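Local coordinates for protein NanS-p (Escherichia phage vB_EcoP_24B, PDB 6YP6) that is a conserved carbohydrate esterase of a Shiga toxin-encoding phage, the region here probably serving as a carbohydrate-binding module, at residues L126-N138 / T177-F189. Residues are numbered along the deposited sequence; the frame is centred on the assembly and turned at random.
Sequences LNVMYHNAKVATN and TPFTLTQSPVSAF
Tyr130 reaches across to 177-189 with its ring gripped on both faces and at the hydroxyl. Its CG stands anti to the backbone N (chi1 -175°), which carries OH to the backbone of Thr182, whose N donates to it at 2.9 Å, near the plane of the ring and almost straight. Phe179 CE2 sits above one face, nearer the ring's perimeter than its middle; the two rings meet obliquely, their planes at 57°. The opposite face is covered within its own segment by CB of Asn132, over the ring centre, while Leu181 CD2 packs 3.9 Å from Tyr130 CZ. Beside this, Asn132 ND2 gives a bond of 3.0 Å to Thr182 OG1, which lies close to the amide plane; OG1 in turn donates to Gln183 O, so the hydroxyl is held from two directions. The contact bridges the two antiparallel sheets of this beta-rich fold: strand 125-130 belongs to one, strand 174-180 to the other, and the chain leaving each runs on as loop. Phe117, on the neighbouring strand 113-121, adds another ring beside Tyr130. Further along, the backbone makes an inverse gamma turn about His131, whose carbonyl O receives Ser184 OG at 2.8 Å, nearly in line with the C=O bond. Ser184 OG also accepts from Val186 N, closing an ST turn. That turn sets Val186 CG2 over one face of the His131 imidazole, a CH-pi contact 3.6 Å from the centroid, and Pro185 CG against Ala133 O at 3.3 Å.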
loop_
_atom_site.group_PDB
_atom_site.type_symbol
_atom_site.label_atom_id
_atom_site.label_comp_id
_atom_site.label_asym_id
_atom_site.label_seq_id
_atom_site.Cartn_x
_atom_site.Cartn_y
_atom_site.Cartn_z
ATOM N N LEU A 126 -2.126 8.097 13.253
ATOM C CA LEU A 126 -1.901 7.097 12.214
ATOM C C LEU A 126 -1.078 7.744 11.103
ATOM O O LEU A 126 -1.518 8.722 10.490
ATOM C CB LEU A 126 -3.227 6.580 11.654
ATOM C CG LEU A 126 -3.097 5.397 10.693
ATOM C CD1 LEU A 126 -2.588 4.165 11.417
ATOM C CD2 LEU A 126 -4.408 5.095 9.988
ATOM N N ASN A 127 0.109 7.210 10.841
ATOM C CA ASN A 127 1.065 7.809 9.923
ATOM C C ASN A 127 1.285 6.953 8.682
ATOM O O ASN A 127 1.141 5.727 8.711
ATOM C CB ASN A 127 2.395 7.995 10.646
ATOM C CG ASN A 127 2.279 8.944 11.801
ATOM O OD1 ASN A 127 1.490 9.895 11.763
ATOM N ND2 ASN A 127 3.040 8.686 12.846
ATOM N N VAL A 128 1.665 7.641 7.605
ATOM C CA VAL A 128 2.095 7.036 6.354
ATOM C C VAL A 128 3.584 7.317 6.204
ATOM O O VAL A 128 3.996 8.481 6.233
ATOM C CB VAL A 128 1.338 7.618 5.153
ATOM C CG1 VAL A 128 1.765 6.905 3.886
ATOM C CG2 VAL A 128 -0.163 7.561 5.329
ATOM N N MET A 129 4.386 6.263 6.027
ATOM C CA MET A 129 5.832 6.334 6.027
ATOM C C MET A 129 6.386 5.738 4.739
ATOM O O MET A 129 5.781 4.854 4.139
ATOM C CB MET A 129 6.387 5.501 7.201
ATOM C CG MET A 129 5.847 5.882 8.560
ATOM S SD MET A 129 6.299 7.533 9.132
ATOM C CE MET A 129 8.066 7.385 9.268
ATOM N N TYR A 130 7.565 6.216 4.344
ATOM C CA TYR A 130 8.295 5.714 3.184
ATOM C C TYR A 130 9.526 4.976 3.673
ATOM O O TYR A 130 10.409 5.578 4.295
ATOM C CB TYR A 130 8.678 6.888 2.280
ATOM C CG TYR A 130 9.342 6.564 0.959
ATOM C CD1 TYR A 130 9.249 5.322 0.359
ATOM C CD2 TYR A 130 10.045 7.551 0.286
ATOM C CE1 TYR A 130 9.854 5.064 -0.874
ATOM C CE2 TYR A 130 10.657 7.304 -0.926
ATOM C CZ TYR A 130 10.557 6.064 -1.512
ATOM O OH TYR A 130 11.185 5.834 -2.717
ATOM N N HIS A 131 9.585 3.675 3.385
ATOM C CA HIS A 131 10.717 2.834 3.776
ATOM C C HIS A 131 11.830 2.976 2.740
ATOM O O HIS A 131 12.051 2.119 1.878
ATOM C CB HIS A 131 10.260 1.394 3.898
ATOM C CG HIS A 131 11.270 0.477 4.518
ATOM N ND1 HIS A 131 10.927 -0.779 4.967
ATOM C CD2 HIS A 131 12.593 0.621 4.780
ATOM C CE1 HIS A 131 11.999 -1.370 5.467
ATOM N NE2 HIS A 131 13.025 -0.549 5.356
ATOM N N ASN A 132 12.531 4.102 2.814
ATOM C CA ASN A 132 13.592 4.385 1.861
ATOM C C ASN A 132 14.940 4.607 2.538
ATOM O O ASN A 132 15.895 4.980 1.852
ATOM C CB ASN A 132 13.247 5.550 0.927
ATOM C CG ASN A 132 13.356 6.884 1.607
ATOM O OD1 ASN A 132 13.111 7.029 2.801
ATOM N ND2 ASN A 132 13.723 7.891 0.828
ATOM N N ALA A 133 15.058 4.320 3.833
ATOM C CA ALA A 133 16.301 4.452 4.569
ATOM C C ALA A 133 16.712 3.104 5.143
ATOM O O ALA A 133 15.890 2.221 5.352
ATOM C CB ALA A 133 16.151 5.479 5.698
ATOM N N LYS A 134 18.012 2.959 5.418
ATOM C CA LYS A 134 18.501 1.714 6.005
ATOM C C LYS A 134 17.901 1.449 7.382
ATOM O O LYS A 134 17.605 0.299 7.714
ATOM C CB LYS A 134 20.021 1.742 6.111
ATOM C CG LYS A 134 20.749 1.648 4.791
ATOM C CD LYS A 134 22.253 1.516 5.030
ATOM C CE LYS A 134 23.086 2.149 3.935
ATOM N NZ LYS A 134 23.137 3.634 4.060
ATOM N N VAL A 135 17.755 2.486 8.211
ATOM C CA VAL A 135 17.178 2.341 9.542
ATOM C C VAL A 135 15.940 3.220 9.638
ATOM O O VAL A 135 15.904 4.338 9.106
ATOM C CB VAL A 135 18.169 2.631 10.685
ATOM C CG1 VAL A 135 19.316 1.639 10.639
ATOM C CG2 VAL A 135 18.683 4.042 10.632
ATOM N N ALA A 136 14.919 2.701 10.321
ATOM C CA ALA A 136 13.595 3.294 10.210
ATOM C C ALA A 136 13.511 4.671 10.845
ATOM O O ALA A 136 12.635 5.456 10.468
ATOM C CB ALA A 136 12.538 2.381 10.832
ATOM N N THR A 137 14.408 4.976 11.780
ATOM C CA THR A 137 14.466 6.315 12.352
ATOM C C THR A 137 14.731 7.379 11.292
ATOM O O THR A 137 14.462 8.562 11.531
ATOM C CB THR A 137 15.536 6.364 13.451
ATOM O OG1 THR A 137 16.798 5.935 12.929
ATOM C CG2 THR A 137 15.152 5.451 14.603
ATOM N N ASN A 138 15.221 6.989 10.115
ATOM C CA ASN A 138 15.446 7.918 9.014
ATOM C C ASN A 138 14.457 7.771 7.862
ATOM O O ASN A 138 14.587 8.487 6.861
ATOM C CB ASN A 138 16.870 7.752 8.482
ATOM C CG ASN A 138 17.908 8.163 9.492
ATOM O OD1 ASN A 138 17.711 9.102 10.263
ATOM N ND2 ASN A 138 19.017 7.453 9.507
ATOM N N THR A 177 2.402 16.477 1.058
ATOM C CA THR A 177 3.584 17.081 0.449
ATOM C C THR A 177 4.162 16.154 -0.611
ATOM O O THR A 177 4.394 14.972 -0.335
ATOM C CB THR A 177 4.624 17.356 1.533
ATOM O OG1 THR A 177 4.025 18.156 2.555
ATOM C CG2 THR A 177 5.842 18.066 0.978
ATOM N N PRO A 178 4.430 16.649 -1.821
ATOM C CA PRO A 178 5.087 15.798 -2.824
ATOM C C PRO A 178 6.432 15.307 -2.316
ATOM O O PRO A 178 7.117 15.985 -1.545
ATOM C CB PRO A 178 5.251 16.733 -4.030
ATOM C CG PRO A 178 4.185 17.750 -3.848
ATOM C CD PRO A 178 4.066 17.972 -2.375
ATOM N N PHE A 179 6.819 14.121 -2.777
ATOM C CA PHE A 179 8.124 13.556 -2.466
ATOM C C PHE A 179 8.636 12.843 -3.704
ATOM O O PHE A 179 7.861 12.454 -4.579
ATOM C CB PHE A 179 8.053 12.579 -1.270
ATOM C CG PHE A 179 7.223 11.354 -1.537
ATOM C CD1 PHE A 179 5.840 11.384 -1.479
ATOM C CD2 PHE A 179 7.843 10.153 -1.833
ATOM C CE1 PHE A 179 5.098 10.240 -1.740
ATOM C CE2 PHE A 179 7.112 9.012 -2.089
ATOM C CZ PHE A 179 5.742 9.055 -2.038
ATOM N N THR A 180 9.948 12.663 -3.778
ATOM C CA THR A 180 10.559 11.981 -4.904
ATOM C C THR A 180 11.014 10.587 -4.482
ATOM O O THR A 180 11.678 10.420 -3.456
ATOM C CB THR A 180 11.706 12.805 -5.484
ATOM O OG1 THR A 180 11.182 14.042 -5.981
ATOM C CG2 THR A 180 12.385 12.074 -6.635
ATOM N N LEU A 181 10.637 9.587 -5.276
ATOM C CA LEU A 181 11.084 8.230 -5.021
ATOM C C LEU A 181 12.600 8.178 -5.067
ATOM O O LEU A 181 13.240 8.873 -5.859
ATOM C CB LEU A 181 10.528 7.267 -6.062
ATOM C CG LEU A 181 9.009 7.103 -6.075
ATOM C CD1 LEU A 181 8.575 6.335 -7.308
ATOM C CD2 LEU A 181 8.484 6.417 -4.830
ATOM N N THR A 182 13.175 7.339 -4.215
ATOM C CA THR A 182 14.605 7.088 -4.175
ATOM C C THR A 182 14.810 5.583 -4.180
ATOM O O THR A 182 13.862 4.803 -4.087
ATOM C CB THR A 182 15.266 7.681 -2.921
ATOM O OG1 THR A 182 14.826 6.978 -1.758
ATOM C CG2 THR A 182 14.946 9.144 -2.764
ATOM N N GLN A 183 16.065 5.170 -4.254
ATOM C CA GLN A 183 16.375 3.778 -3.966
ATOM C C GLN A 183 15.979 3.447 -2.528
ATOM O O GLN A 183 15.882 4.315 -1.660
ATOM C CB GLN A 183 17.858 3.506 -4.205
ATOM C CG GLN A 183 18.265 3.757 -5.657
ATOM C CD GLN A 183 19.664 3.290 -5.984
ATOM O OE1 GLN A 183 20.293 2.586 -5.201
ATOM N NE2 GLN A 183 20.155 3.668 -7.160
ATOM N N SER A 184 15.760 2.159 -2.279
ATOM C CA SER A 184 15.293 1.671 -0.990
ATOM C C SER A 184 16.028 0.384 -0.642
ATOM O O SER A 184 16.448 -0.345 -1.543
ATOM C CB SER A 184 13.790 1.361 -1.065
ATOM O OG SER A 184 13.330 0.560 0.007
ATOM N N PRO A 185 16.174 0.084 0.653
ATOM C CA PRO A 185 16.825 -1.174 1.043
ATOM C C PRO A 185 15.933 -2.395 0.935
ATOM O O PRO A 185 16.437 -3.515 1.095
ATOM C CB PRO A 185 17.190 -0.924 2.515
ATOM C CG PRO A 185 16.103 -0.040 2.995
ATOM C CD PRO A 185 15.818 0.894 1.835
ATOM N N VAL A 186 14.630 -2.221 0.697
ATOM C CA VAL A 186 13.733 -3.368 0.664
ATOM C C VAL A 186 14.112 -4.262 -0.507
ATOM O O VAL A 186 14.168 -3.818 -1.661
ATOM C CB VAL A 186 12.268 -2.907 0.602
ATOM C CG1 VAL A 186 11.341 -4.111 0.471
ATOM C CG2 VAL A 186 11.908 -2.080 1.838
ATOM N N SER A 187 14.356 -5.536 -0.208
ATOM C CA SER A 187 14.873 -6.481 -1.187
ATOM C C SER A 187 14.191 -7.833 -1.157
ATOM O O SER A 187 14.408 -8.609 -2.084
ATOM C CB SER A 187 16.371 -6.713 -0.957
ATOM O OG SER A 187 16.588 -7.232 0.344
ATOM N N ALA A 188 13.387 -8.147 -0.143
ATOM C CA ALA A 188 12.934 -9.511 0.097
ATOM C C ALA A 188 11.694 -9.896 -0.697
ATOM O O ALA A 188 11.240 -11.039 -0.584
ATOM C CB ALA A 188 12.635 -9.714 1.588
ATOM N N PHE A 189 11.128 -8.987 -1.486
ATOM C CA PHE A 189 9.863 -9.229 -2.169
ATOM C C PHE A 189 10.084 -9.376 -3.666
ATOM O O PHE A 189 10.895 -8.661 -4.266
ATOM C CB PHE A 189 8.861 -8.114 -1.862
ATOM C CG PHE A 189 8.555 -7.995 -0.404
ATOM C CD1 PHE A 189 7.556 -8.766 0.179
ATOM C CD2 PHE A 189 9.296 -7.153 0.402
ATOM C CE1 PHE A 189 7.292 -8.683 1.524
ATOM C CE2 PHE A 189 9.036 -7.065 1.759
ATOM C CZ PHE A 189 8.034 -7.834 2.319
#